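Local coordinates for replication initiation and membrane attachment protein (Geobacillus stearothermophilus 10, PDB 5WTN) that probably takes part in starting and restarting chromosomal DNA replication as a tetrameric primosome protein that helps prepare for helicase loading, at residues K6-V11 / C72-I77; L32-L37 / E85-L90; R159-V164 / L236-G241. All blocks are in the same frame, centred on the assembly; numbering follows the deposited sequence.

Contact 1. Residues K6-V11 / C72-I77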
ATOM      1  N   LYS A   6      30.533 -15.529  17.940  1.00 23.59           N
ATOM      2  CA  LYS A   6      31.194 -16.587  17.187  1.00 24.74           C
ATOM      3  C   LYS A   6      31.009 -16.372  15.671  1.00 22.47           C
ATOM      4  O   LYS A   6      31.807 -16.832  14.867  1.00 23.53           O
ATOM      5  CB  LYS A   6      30.628 -17.936  17.650  1.00 28.93           C
ATOM      6  CG  LYS A   6      31.417 -19.163  17.223  1.00 34.34           C
ATOM      7  CD  LYS A   6      32.686 -19.376  18.023  1.00 30.36           C
ATOM      8  CE  LYS A   6      33.720 -20.146  17.207  1.00 37.84           C
ATOM      9  NZ  LYS A   6      34.274 -19.301  16.102  1.00 48.66           N
ATOM     10  N   GLU A   7      29.968 -15.627  15.310  1.00 24.38           N
ATOM     11  CA  GLU A   7      29.674 -15.345  13.908  1.00 24.38           C
ATOM     12  C   GLU A   7      29.538 -13.852  13.589  1.00 23.34           C
ATOM     13  O   GLU A   7      30.134 -13.364  12.629  1.00 25.70           O
ATOM     14  CB  GLU A   7      28.409 -16.088  13.470  1.00 26.44           C
ATOM     15  CG  GLU A   7      28.654 -17.515  13.007  1.00 26.88           C
ATOM     16  CD  GLU A   7      27.430 -18.395  13.159  1.00 32.73           C
ATOM     17  OE1 GLU A   7      27.597 -19.614  13.380  1.00 37.99           O
ATOM     18  OE2 GLU A   7      26.301 -17.870  13.058  1.00 30.51           O
ATOM     19  N   LEU A   8      28.750 -13.135  14.386  1.00 19.19           N
ATOM     20  CA  LEU A   8      28.452 -11.739  14.106  1.00 18.58           C
ATOM     21  C   LEU A   8      29.014 -10.776  15.161  1.00 19.04           C
ATOM     22  O   LEU A   8      28.748 -10.914  16.364  1.00 19.54           O
ATOM     23  CB  LEU A   8      26.924 -11.578  14.036  1.00 16.74           C
ATOM     24  CG  LEU A   8      26.295 -10.221  13.792  1.00 12.66           C
ATOM     25  CD1 LEU A   8      26.504  -9.862  12.358  1.00 13.97           C
ATOM     26  CD2 LEU A   8      24.828 -10.295  14.144  1.00 13.13           C
ATOM     27  N   ILE A   9      29.769  -9.778  14.710  1.00 18.10           N
ATOM     28  CA  ILE A   9      30.228  -8.702  15.601  1.00 19.15           C
ATOM     29  C   ILE A   9      29.788  -7.337  15.061  1.00 18.93           C
ATOM     30  O   ILE A   9      29.475  -7.211  13.881  1.00 19.53           O
ATOM     31  CB  ILE A   9      31.758  -8.729  15.823  1.00 18.32           C
ATOM     32  CG1 ILE A   9      32.508  -8.516  14.510  1.00 16.53           C
ATOM     33  CG2 ILE A   9      32.185 -10.030  16.432  1.00 17.41           C
ATOM     34  CD1 ILE A   9      33.995  -8.542  14.658  1.00 17.80           C
ATOM     35  N   ALA A  10      29.762  -6.319  15.917  1.00 18.33           N
ATOM     36  CA  ALA A  10      29.181  -5.021  15.557  1.00 16.16           C
ATOM     37  C   ALA A  10      29.787  -4.349  14.329  1.00 19.66           C
ATOM     38  O   ALA A  10      29.109  -3.570  13.662  1.00 20.08           O
ATOM     39  CB  ALA A  10      29.211  -4.071  16.734  1.00 17.22           C
ATOM     40  N   VAL A  11      31.051  -4.632  14.027  1.00 19.10           N
ATOM     41  CA  VAL A  11      31.700  -3.933  12.924  1.00 17.51           C
ATOM     42  C   VAL A  11      31.548  -4.686  11.626  1.00 19.32           C
ATOM     43  O   VAL A  11      32.059  -4.238  10.588  1.00 22.52           O
ATOM     44  CB  VAL A  11      33.217  -3.648  13.172  1.00 21.13           C
ATOM     45  CG1 VAL A  11      33.401  -2.593  14.251  1.00 21.74           C
ATOM     46  CG2 VAL A  11      33.996  -4.940  13.471  1.00 17.71           C
ATOM     47  N   CYS A  72      18.289  -1.886  20.043  1.00 16.08           N
ATOM     48  CA  CYS A  72      18.635  -3.142  20.722  1.00 16.00           C
ATOM     49  C   CYS A  72      20.103  -3.551  20.514  1.00 15.46           C
ATOM     50  O   CYS A  72      20.831  -2.945  19.723  1.00 17.57           O
ATOM     51  CB  CYS A  72      17.702  -4.295  20.299  1.00 17.15           C
ATOM     52  SG  CYS A  72      16.834  -5.044  21.746  1.00 41.65           S
ATOM     53  N   GLY A  73      20.523  -4.606  21.197  1.00 14.03           N
ATOM     54  CA  GLY A  73      21.862  -5.116  21.016  1.00 12.02           C
ATOM     55  C   GLY A  73      21.966  -6.211  19.975  1.00 15.11           C
ATOM     56  O   GLY A  73      20.947  -6.722  19.527  1.00 15.42           O
ATOM     57  N   LEU A  74      23.199  -6.562  19.596  1.00 16.67           N
ATOM     58  CA  LEU A  74      23.470  -7.666  18.674  1.00 15.18           C
ATOM     59  C   LEU A  74      22.900  -9.040  19.063  1.00 18.35           C
ATOM     60  O   LEU A  74      22.328  -9.719  18.209  1.00 16.59           O
ATOM     61  CB  LEU A  74      24.963  -7.806  18.416  1.00 15.82           C
ATOM     62  CG  LEU A  74      25.552  -6.974  17.283  1.00 17.68           C
ATOM     63  CD1 LEU A  74      26.834  -7.608  16.764  1.00 17.74           C
ATOM     64  CD2 LEU A  74      24.556  -6.798  16.162  1.00 16.70           C
ATOM     65  N   PRO A  75      23.068  -9.469  20.337  1.00 20.10           N
ATOM     66  CA  PRO A  75      22.592 -10.809  20.691  1.00 18.84           C
ATOM     67  C   PRO A  75      21.148 -11.023  20.325  1.00 17.04           C
ATOM     68  O   PRO A  75      20.789 -12.046  19.753  1.00 18.53           O
ATOM     69  CB  PRO A  75      22.736 -10.825  22.208  1.00 18.36           C
ATOM     70  CG  PRO A  75      23.907 -10.002  22.446  1.00 18.84           C
ATOM     71  CD  PRO A  75      23.801  -8.862  21.462  1.00 19.09           C
ATOM     72  N   ASP A  76      20.324 -10.046  20.651  1.00 17.98           N
ATOM     73  CA  ASP A  76      18.929 -10.102  20.287  1.00 17.88           C
ATOM     74  C   ASP A  76      18.731 -10.053  18.774  1.00 20.06           C
ATOM     75  O   ASP A  76      18.112 -10.961  18.194  1.00 21.85           O
ATOM     76  CB  ASP A  76      18.203  -8.980  20.976  1.00 21.74           C
ATOM     77  CG  ASP A  76      18.327  -9.081  22.477  1.00 28.88           C
ATOM     78  OD1 ASP A  76      19.287  -8.482  23.031  1.00 34.84           O
ATOM     79  OD2 ASP A  76      17.497  -9.788  23.087  1.00 23.84           O
ATOM     80  N   ILE A  77      19.281  -9.036  18.122  1.00 17.00           N
ATOM     81  CA  ILE A  77      19.195  -8.990  16.667  1.00 16.62           C
ATOM     82  C   ILE A  77      19.573 -10.334  16.067  1.00 18.27           C
ATOM     83  O   ILE A  77      18.900 -10.804  15.153  1.00 22.54           O
ATOM     84  CB  ILE A  77      20.139  -7.958  16.048  1.00 14.86           C
ATOM     85  CG1 ILE A  77      19.634  -6.553  16.296  1.00 15.12           C
ATOM     86  CG2 ILE A  77      20.252  -8.163  14.560  1.00 11.91           C
ATOM     87  CD1 ILE A  77      20.645  -5.526  15.847  1.00 18.23           C
TER
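Leu74 points at the loop 6-11, and one of its two methyls makes most of the contact. CD1 sits over a face of the peptide that joins Ile9 to Ala10. It lies 3.4 Å from Ile9 C and 3.3 Å from Ala10 N. The methyl therefore rests on the backbone itself, so the fit depends little on the Ile9 side chain, which turns away from the helix. CB of Ala10 adds a looser touch, 4.3 Å from Leu74 CD1.

Leu8, earlier in the same loop, meets the same side chain. Its CG stands anti to the backbone N (chi1 178°), which carries the branch out toward Leu74. The two leucines cross at a slant. Leu8 CG is 4.0 Å from Leu74 CD1, and the two CD2 methyls lie alongside each other, Leu8 CD2 4.0 Å from Leu74 CD2.

The helices and strands of the N-terminal part are consistent with a winged-helix domain, in which helix 74-86 would be the third canonical helix, before the wing strands 90-95 and 104-109. Leu74 is in its first turn. Gly73 is the N-cap, and its carbonyl O accepts a bond from Ile77 N. The contact joins the loop before strand 13-17 to the start of this helix. His63 and Met67 of helix 63-70 cover the same leucine, and His63 also touches Leu8. Beside it, Glu7 OE2 bonds to Tyr78 OH on the next turn of helix 74-86, while Glu7 OE1 forms a salt bridge with Arg159 of the second subunit.

Contact 2. Residues L32-L37 / E85-L90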
ATOM      1  N   LEU A  32      -0.322 -11.220  11.698  1.00 12.77           N
ATOM      2  CA  LEU A  32      -1.324 -12.147  12.217  1.00 13.28           C
ATOM      3  C   LEU A  32      -1.037 -13.636  12.135  1.00 13.11           C
ATOM      4  O   LEU A  32      -1.688 -14.425  12.807  1.00 15.61           O
ATOM      5  CB  LEU A  32      -2.674 -11.863  11.581  1.00 14.52           C
ATOM      6  CG  LEU A  32      -3.067 -10.394  11.605  1.00 15.02           C
ATOM      7  CD1 LEU A  32      -4.404 -10.247  10.929  1.00 20.73           C
ATOM      8  CD2 LEU A  32      -3.132  -9.890  13.026  1.00 14.19           C
ATOM      9  N   LEU A  33      -0.060 -14.032  11.339  1.00 11.74           N
ATOM     10  CA  LEU A  33       0.109 -15.462  11.036  1.00 12.23           C
ATOM     11  C   LEU A  33       1.492 -15.924  11.470  1.00 12.92           C
ATOM     12  O   LEU A  33       1.658 -16.921  12.177  1.00 11.70           O
ATOM     13  CB  LEU A  33      -0.169 -15.784   9.562  1.00 12.14           C
ATOM     14  CG  LEU A  33      -1.603 -15.627   9.048  1.00 12.48           C
ATOM     15  CD1 LEU A  33      -1.667 -16.099   7.616  1.00 11.64           C
ATOM     16  CD2 LEU A  33      -2.592 -16.372   9.915  1.00 10.41           C
ATOM     17  N   TYR A  34       2.490 -15.225  10.957  1.00 12.77           N
ATOM     18  CA  TYR A  34       3.849 -15.444  11.373  1.00 11.37           C
ATOM     19  C   TYR A  34       4.179 -15.006  12.787  1.00 10.46           C
ATOM     20  O   TYR A  34       4.957 -15.667  13.453  1.00 10.85           O
ATOM     21  CB  TYR A  34       4.779 -14.747  10.409  1.00 11.06           C
ATOM     22  CG  TYR A  34       4.970 -15.511   9.139  1.00  8.31           C
ATOM     23  CD1 TYR A  34       4.022 -15.476   8.146  1.00  7.88           C
ATOM     24  CD2 TYR A  34       6.126 -16.250   8.921  1.00  8.93           C
ATOM     25  CE1 TYR A  34       4.214 -16.168   6.965  1.00  8.95           C
ATOM     26  CE2 TYR A  34       6.323 -16.932   7.743  1.00  9.22           C
ATOM     27  CZ  TYR A  34       5.362 -16.889   6.773  1.00  7.43           C
ATOM     28  OH  TYR A  34       5.556 -17.573   5.610  1.00  8.62           O
ATOM     29  N   GLN A  35       3.620 -13.892  13.244  1.00 11.66           N
ATOM     30  CA  GLN A  35       4.030 -13.358  14.544  1.00 12.23           C
ATOM     31  C   GLN A  35       3.774 -14.289  15.706  1.00 12.16           C
ATOM     32  O   GLN A  35       4.639 -14.439  16.536  1.00 11.50           O
ATOM     33  CB  GLN A  35       3.428 -11.991  14.833  1.00 13.73           C
ATOM     34  CG  GLN A  35       4.168 -11.230  15.928  1.00 11.87           C
ATOM     35  CD  GLN A  35       3.421  -9.977  16.361  1.00 14.46           C
ATOM     36  OE1 GLN A  35       3.807  -9.290  17.315  1.00 17.65           O
ATOM     37  NE2 GLN A  35       2.362  -9.664  15.657  1.00 15.31           N
ATOM     38  N   PRO A  36       2.586 -14.921  15.770  1.00 15.81           N
ATOM     39  CA  PRO A  36       2.425 -15.886  16.871  1.00 15.70           C
ATOM     40  C   PRO A  36       3.495 -16.989  16.887  1.00 16.97           C
ATOM     41  O   PRO A  36       3.854 -17.477  17.957  1.00 20.59           O
ATOM     42  CB  PRO A  36       1.053 -16.482  16.603  1.00 14.41           C
ATOM     43  CG  PRO A  36       0.308 -15.363  15.971  1.00 16.72           C
ATOM     44  CD  PRO A  36       1.308 -14.679  15.075  1.00 14.02           C
ATOM     45  N   LEU A  37       4.009 -17.374  15.727  1.00 13.64           N
ATOM     46  CA  LEU A  37       5.031 -18.391  15.698  1.00 10.83           C
ATOM     47  C   LEU A  37       6.424 -17.858  16.071  1.00 14.10           C
ATOM     48  O   LEU A  37       7.115 -18.473  16.880  1.00 18.08           O
ATOM     49  CB  LEU A  37       5.036 -19.105  14.345  1.00 12.61           C
ATOM     50  CG  LEU A  37       3.744 -19.864  13.971  1.00 13.29           C
ATOM     51  CD1 LEU A  37       3.978 -20.813  12.796  1.00 11.77           C
ATOM     52  CD2 LEU A  37       3.164 -20.615  15.151  1.00 10.03           C
ATOM     53  N   GLU A  85      15.401 -16.646   9.434  1.00  9.97           N
ATOM     54  CA  GLU A  85      16.040 -17.550   8.480  1.00 10.24           C
ATOM     55  C   GLU A  85      15.339 -18.909   8.385  1.00 12.37           C
ATOM     56  O   GLU A  85      14.971 -19.353   7.297  1.00 16.16           O
ATOM     57  CB  GLU A  85      17.514 -17.748   8.839  1.00 10.15           C
ATOM     58  CG  GLU A  85      18.402 -16.565   8.488  1.00 11.94           C
ATOM     59  CD  GLU A  85      19.873 -16.849   8.726  1.00 15.46           C
ATOM     60  OE1 GLU A  85      20.267 -18.032   8.670  1.00 20.98           O
ATOM     61  OE2 GLU A  85      20.633 -15.889   8.971  1.00 14.50           O
ATOM     62  N   GLY A  86      15.164 -19.562   9.529  1.00 12.01           N
ATOM     63  CA  GLY A  86      14.594 -20.883   9.591  1.00 13.74           C
ATOM     64  C   GLY A  86      13.184 -20.910   9.081  1.00 15.23           C
ATOM     65  O   GLY A  86      12.784 -21.874   8.429  1.00 20.21           O
ATOM     66  N   ILE A  87      12.433 -19.843   9.327  1.00 12.12           N
ATOM     67  CA  ILE A  87      11.038 -19.830   8.911  1.00 12.66           C
ATOM     68  C   ILE A  87      10.832 -19.387   7.450  1.00 12.51           C
ATOM     69  O   ILE A  87       9.705 -19.316   6.974  1.00 12.18           O
ATOM     70  CB  ILE A  87      10.123 -19.055   9.891  1.00 10.92           C
ATOM     71  CG1 ILE A  87       8.715 -19.670   9.875  1.00 12.93           C
ATOM     72  CG2 ILE A  87      10.054 -17.582   9.538  1.00  8.91           C
ATOM     73  CD1 ILE A  87       8.032 -19.644  11.164  1.00 11.52           C
ATOM     74  N   GLY A  88      11.921 -19.099   6.751  1.00  9.90           N
ATOM     75  CA  GLY A  88      11.852 -18.830   5.339  1.00 10.31           C
ATOM     76  C   GLY A  88      11.861 -17.365   4.964  1.00 10.27           C
ATOM     77  O   GLY A  88      12.072 -17.023   3.798  1.00 11.81           O
ATOM     78  N   LEU A  89      11.638 -16.505   5.957  1.00 10.42           N
ATOM     79  CA  LEU A  89      11.568 -15.049   5.777  1.00  8.05           C
ATOM     80  C   LEU A  89      12.871 -14.324   5.354  1.00  8.21           C
ATOM     81  O   LEU A  89      12.822 -13.197   4.869  1.00  7.05           O
ATOM     82  CB  LEU A  89      10.954 -14.407   7.011  1.00  5.88           C
ATOM     83  CG  LEU A  89       9.440 -14.687   7.136  1.00 10.23           C
ATOM     84  CD1 LEU A  89       8.846 -14.138   8.424  1.00  7.71           C
ATOM     85  CD2 LEU A  89       8.654 -14.150   5.920  1.00  7.91           C
ATOM     86  N   LEU A  90      14.031 -14.941   5.563  1.00  7.86           N
ATOM     87  CA  LEU A  90      15.272 -14.277   5.212  1.00  7.89           C
ATOM     88  C   LEU A  90      16.359 -15.232   4.758  1.00 10.05           C
ATOM     89  O   LEU A  90      16.646 -16.214   5.435  1.00 11.31           O
ATOM     90  CB  LEU A  90      15.777 -13.420   6.394  1.00  8.33           C
ATOM     91  CG  LEU A  90      17.179 -12.791   6.247  1.00 10.07           C
ATOM     92  CD1 LEU A  90      17.185 -11.504   5.437  1.00  8.87           C
ATOM     93  CD2 LEU A  90      17.854 -12.587   7.592  1.00 10.04           C
TER
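Tyr34 and Ile87 mark the nearest approach of the two backbones, with CA atoms 8.8 Å apart, so helix 24-38 meets the end of helix 74-86 through side chains. Gly88 follows that helix end with a positive phi of 99°. A side chain there would run into the carbonyl O of Ile87. Gly88 N still bonds to Glu85 O at 3.1 Å. The turn places Ile87 and Leu89 so that both point toward helix 24-38.

The Tyr34 ring carries the contact. Its CG is anti to the carbonyl carbon (chi1 -79°), and the ring reaches out with its CD2-CE2 side turned to both Ile87 and Leu89. Ile87 CG2 comes to the ring edge, near its plane, 4.2 Å from Tyr34 CE2. Leu89 approaches obliquely, with CD1 3.5 Å from Tyr34 CD2 and CG 3.9 Å from Tyr34 CE2. Leu37, one turn on, adds a light touch from its CB to Ile87 CD1 at 4.4 Å. The buried hydroxyl is satisfied, since Tyr34 OH bonds to Leu113 N. Replacing Tyr34 by alanine would probably open a gap beside Ile87 and Leu89 and leave Leu113 N without this partner.

The contact is buried, where the probable winged-helix domain meets helix 122-132. Phe161 of the second subunit packs on Ile87, and Phe118 of helix 115-119 meets the Tyr34 ring, with planes at about 60°. Leu124 and Phe127 of helix 122-132 pack on Leu37, Tyr46 of helix 40-55 touches Leu89, and strand 90-95 begins at the next residue.

Contact 3. Residues R159-V164 / L236-G241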
ATOM      1  N   ARG A 159     -13.871 -13.814 -22.879  1.00 30.14           N
ATOM      2  CA  ARG A 159     -13.167 -13.851 -24.177  1.00 34.11           C
ATOM      3  C   ARG A 159     -11.677 -14.195 -24.034  1.00 31.14           C
ATOM      4  O   ARG A 159     -11.039 -13.889 -23.012  1.00 29.55           O
ATOM      5  CB  ARG A 159     -13.290 -12.525 -24.950  1.00 30.39           C
ATOM      6  CG  ARG A 159     -14.706 -12.072 -25.285  1.00 32.03           C
ATOM      7  CD  ARG A 159     -15.578 -13.191 -25.879  1.00 40.84           C
ATOM      8  NE  ARG A 159     -16.561 -12.650 -26.820  1.00 49.56           N
ATOM      9  CZ  ARG A 159     -17.683 -12.019 -26.464  1.00 50.92           C
ATOM     10  NH1 ARG A 159     -17.984 -11.846 -25.177  1.00 45.82           N
ATOM     11  NH2 ARG A 159     -18.512 -11.554 -27.398  1.00 46.89           N
ATOM     12  N   SER A 160     -11.136 -14.825 -25.076  1.00 32.09           N
ATOM     13  CA  SER A 160      -9.719 -15.156 -25.150  1.00 29.77           C
ATOM     14  C   SER A 160      -8.953 -14.018 -25.807  1.00 31.06           C
ATOM     15  O   SER A 160      -9.544 -13.033 -26.235  1.00 32.65           O
ATOM     16  CB  SER A 160      -9.530 -16.414 -25.978  1.00 33.92           C
ATOM     17  OG  SER A 160      -9.892 -16.180 -27.327  1.00 35.13           O
ATOM     18  N   PHE A 161      -7.636 -14.157 -25.899  1.00 32.32           N
ATOM     19  CA  PHE A 161      -6.804 -13.116 -26.476  1.00 26.36           C
ATOM     20  C   PHE A 161      -7.117 -13.015 -27.957  1.00 28.73           C
ATOM     21  O   PHE A 161      -7.243 -11.920 -28.504  1.00 27.63           O
ATOM     22  CB  PHE A 161      -5.335 -13.479 -26.275  1.00 26.07           C
ATOM     23  CG  PHE A 161      -4.378 -12.341 -26.522  1.00 24.10           C
ATOM     24  CD1 PHE A 161      -3.883 -11.591 -25.459  1.00 22.28           C
ATOM     25  CD2 PHE A 161      -3.958 -12.031 -27.805  1.00 20.43           C
ATOM     26  CE1 PHE A 161      -2.991 -10.535 -25.671  1.00 18.43           C
ATOM     27  CE2 PHE A 161      -3.068 -10.981 -28.024  1.00 23.47           C
ATOM     28  CZ  PHE A 161      -2.579 -10.232 -26.951  1.00 21.06           C
ATOM     29  N   SER A 162      -7.239 -14.177 -28.598  1.00 30.61           N
ATOM     30  CA  SER A 162      -7.444 -14.264 -30.042  1.00 27.83           C
ATOM     31  C   SER A 162      -8.827 -13.760 -30.449  1.00 35.01           C
ATOM     32  O   SER A 162      -9.004 -13.273 -31.567  1.00 36.03           O
ATOM     33  CB  SER A 162      -7.244 -15.698 -30.507  1.00 29.15           C
ATOM     34  OG  SER A 162      -7.894 -16.604 -29.633  1.00 39.54           O
ATOM     35  N   ASP A 163      -9.796 -13.873 -29.534  1.00 33.96           N
ATOM     36  CA  ASP A 163     -11.137 -13.329 -29.734  1.00 29.34           C
ATOM     37  C   ASP A 163     -11.130 -11.809 -29.875  1.00 29.97           C
ATOM     38  O   ASP A 163     -11.852 -11.265 -30.696  1.00 37.10           O
ATOM     39  CB  ASP A 163     -12.063 -13.719 -28.567  1.00 30.68           C
ATOM     40  CG  ASP A 163     -12.534 -15.182 -28.633  1.00 37.71           C
ATOM     41  OD1 ASP A 163     -12.305 -15.850 -29.672  1.00 45.42           O
ATOM     42  OD2 ASP A 163     -13.144 -15.664 -27.642  1.00 32.50           O
ATOM     43  N   VAL A 164     -10.360 -11.132 -29.026  1.00 30.28           N
ATOM     44  CA  VAL A 164     -10.345  -9.666 -28.920  1.00 27.47           C
ATOM     45  C   VAL A 164      -9.234  -8.936 -29.674  1.00 27.45           C
ATOM     46  O   VAL A 164      -9.294  -7.716 -29.864  1.00 25.87           O
ATOM     47  CB  VAL A 164     -10.254  -9.292 -27.421  1.00 23.49           C
ATOM     48  CG1 VAL A 164     -10.523  -7.813 -27.173  1.00 20.14           C
ATOM     49  CG2 VAL A 164     -11.235 -10.127 -26.665  1.00 25.82           C
ATOM     50  N   LEU A 236       3.707 -18.204 -30.760  1.00 29.37           N
ATOM     51  CA  LEU A 236       4.642 -17.830 -31.809  1.00 29.10           C
ATOM     52  C   LEU A 236       3.915 -17.677 -33.148  1.00 29.65           C
ATOM     53  O   LEU A 236       4.081 -16.678 -33.861  1.00 27.28           O
ATOM     54  CB  LEU A 236       5.756 -18.859 -31.885  1.00 27.34           C
ATOM     55  CG  LEU A 236       6.705 -18.715 -30.696  1.00 28.90           C
ATOM     56  CD1 LEU A 236       7.725 -19.853 -30.649  1.00 26.80           C
ATOM     57  CD2 LEU A 236       7.393 -17.357 -30.759  1.00 25.39           C
ATOM     58  N   ALA A 237       3.080 -18.662 -33.460  1.00 28.50           N
ATOM     59  CA  ALA A 237       2.279 -18.644 -34.671  1.00 26.91           C
ATOM     60  C   ALA A 237       1.386 -17.417 -34.715  1.00 28.81           C
ATOM     61  O   ALA A 237       1.229 -16.784 -35.761  1.00 32.36           O
ATOM     62  CB  ALA A 237       1.434 -19.896 -34.754  1.00 27.00           C
ATOM     63  N   PHE A 238       0.787 -17.084 -33.581  1.00 26.66           N
ATOM     64  CA  PHE A 238      -0.176 -16.004 -33.550  1.00 25.47           C
ATOM     65  C   PHE A 238       0.539 -14.668 -33.646  1.00 27.36           C
ATOM     66  O   PHE A 238       0.125 -13.780 -34.388  1.00 28.92           O
ATOM     67  CB  PHE A 238      -1.007 -16.076 -32.273  1.00 25.75           C
ATOM     68  CG  PHE A 238      -1.881 -14.875 -32.053  1.00 28.05           C
ATOM     69  CD1 PHE A 238      -3.198 -14.867 -32.489  1.00 27.25           C
ATOM     70  CD2 PHE A 238      -1.386 -13.744 -31.402  1.00 25.40           C
ATOM     71  CE1 PHE A 238      -4.002 -13.746 -32.283  1.00 29.63           C
ATOM     72  CE2 PHE A 238      -2.176 -12.626 -31.200  1.00 21.86           C
ATOM     73  CZ  PHE A 238      -3.484 -12.624 -31.637  1.00 28.18           C
ATOM     74  N   LEU A 239       1.602 -14.527 -32.865  1.00 28.41           N
ATOM     75  CA  LEU A 239       2.356 -13.285 -32.815  1.00 28.00           C
ATOM     76  C   LEU A 239       3.013 -12.976 -34.158  1.00 30.63           C
ATOM     77  O   LEU A 239       2.988 -11.834 -34.610  1.00 32.52           O
ATOM     78  CB  LEU A 239       3.420 -13.362 -31.719  1.00 26.42           C
ATOM     79  CG  LEU A 239       4.412 -12.199 -31.646  1.00 25.57           C
ATOM     80  CD1 LEU A 239       3.707 -10.967 -31.164  1.00 20.33           C
ATOM     81  CD2 LEU A 239       5.594 -12.508 -30.747  1.00 21.69           C
ATOM     82  N   TYR A 240       3.632 -13.991 -34.762  1.00 29.47           N
ATOM     83  CA  TYR A 240       4.388 -13.834 -36.004  1.00 29.09           C
ATOM     84  C   TYR A 240       3.727 -14.264 -37.334  1.00 31.01           C
ATOM     85  O   TYR A 240       4.309 -14.067 -38.409  1.00 32.42           O
ATOM     86  CB  TYR A 240       5.718 -14.553 -35.834  1.00 29.31           C
ATOM     87  CG  TYR A 240       6.596 -13.916 -34.787  1.00 28.28           C
ATOM     88  CD1 TYR A 240       6.891 -12.569 -34.835  1.00 29.87           C
ATOM     89  CD2 TYR A 240       7.123 -14.660 -33.748  1.00 27.90           C
ATOM     90  CE1 TYR A 240       7.708 -11.975 -33.896  1.00 28.83           C
ATOM     91  CE2 TYR A 240       7.939 -14.075 -32.790  1.00 28.10           C
ATOM     92  CZ  TYR A 240       8.231 -12.725 -32.871  1.00 30.35           C
ATOM     93  OH  TYR A 240       9.039 -12.112 -31.923  1.00 28.54           O
ATOM     94  N   GLY A 241       2.534 -14.849 -37.270  1.00 28.65           N
ATOM     95  CA  GLY A 241       1.848 -15.294 -38.470  1.00 27.36           C
ATOM     96  C   GLY A 241       2.514 -16.464 -39.182  1.00 35.70           C
ATOM     97  O   GLY A 241       2.355 -16.654 -40.395  1.00 42.25           O
TER
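The rings of Phe161 and Phe238 stand nearly square to each other, with planes at 85° and centroids 5.7 Å apart. Phe238 CZ lies at the edge of the Phe161 ring, in its plane. Phe238 CE2 comes in obliquely, 3.7 Å from Phe161 CE2. On its other side the Phe238 ring reaches Ser162, with CE1 4.1 Å from Ser162 CA.

Two helix ends meet here in the C-terminal part of the chain. Helix 161-164 is a short one that leads into the two-stranded antiparallel sheet 165-169/283-287, with Ser160 as N-cap. Helix 227-240 comes to its end at Tyr240, and Gly241 leaves it with positive phi. Phe238 has CG anti to its own N (chi1 171°), which turns the ring out of its helix toward the short one.

Around the pair, Phe165 and Tyr199 meet the Phe161 ring, and Leu285 of strand 283-287 touches it too. Val205 packs on both Ser162 and Phe238. Gly86 of the second subunit lies on Phe161, and Met123 of that subunit on Phe238, so these rings also belong to the subunit interface.

The polar atoms at the start of the short helix are tied to one another. Ser160 N gives a weak but straight bond to Asp163 OD2 at 3.4 Å. Ser162 OG is shared: it accepts from Asp202 N and lies 3.1 Å from Ser160 OG, to which it is hydrogen-bonded.

Overall arrangement
Contacts 1 and 2 lie in the N-terminal part of the chain, about 20 Å apart between centres, and do not touch. Both use helix 74-86, contact 1 at its start and contact 2 at its end. Contact 3 belongs to the C-terminal part, its centre about 57 Å from that of contact 1 and about 43 Å from that of contact 2. The tetramer closes this distance. The backbone N of Arg159 of the second subunit bonds to Glu85 OE1. Segment 159-164 of one chain thus reaches segments 6-11 and 85-90 of another.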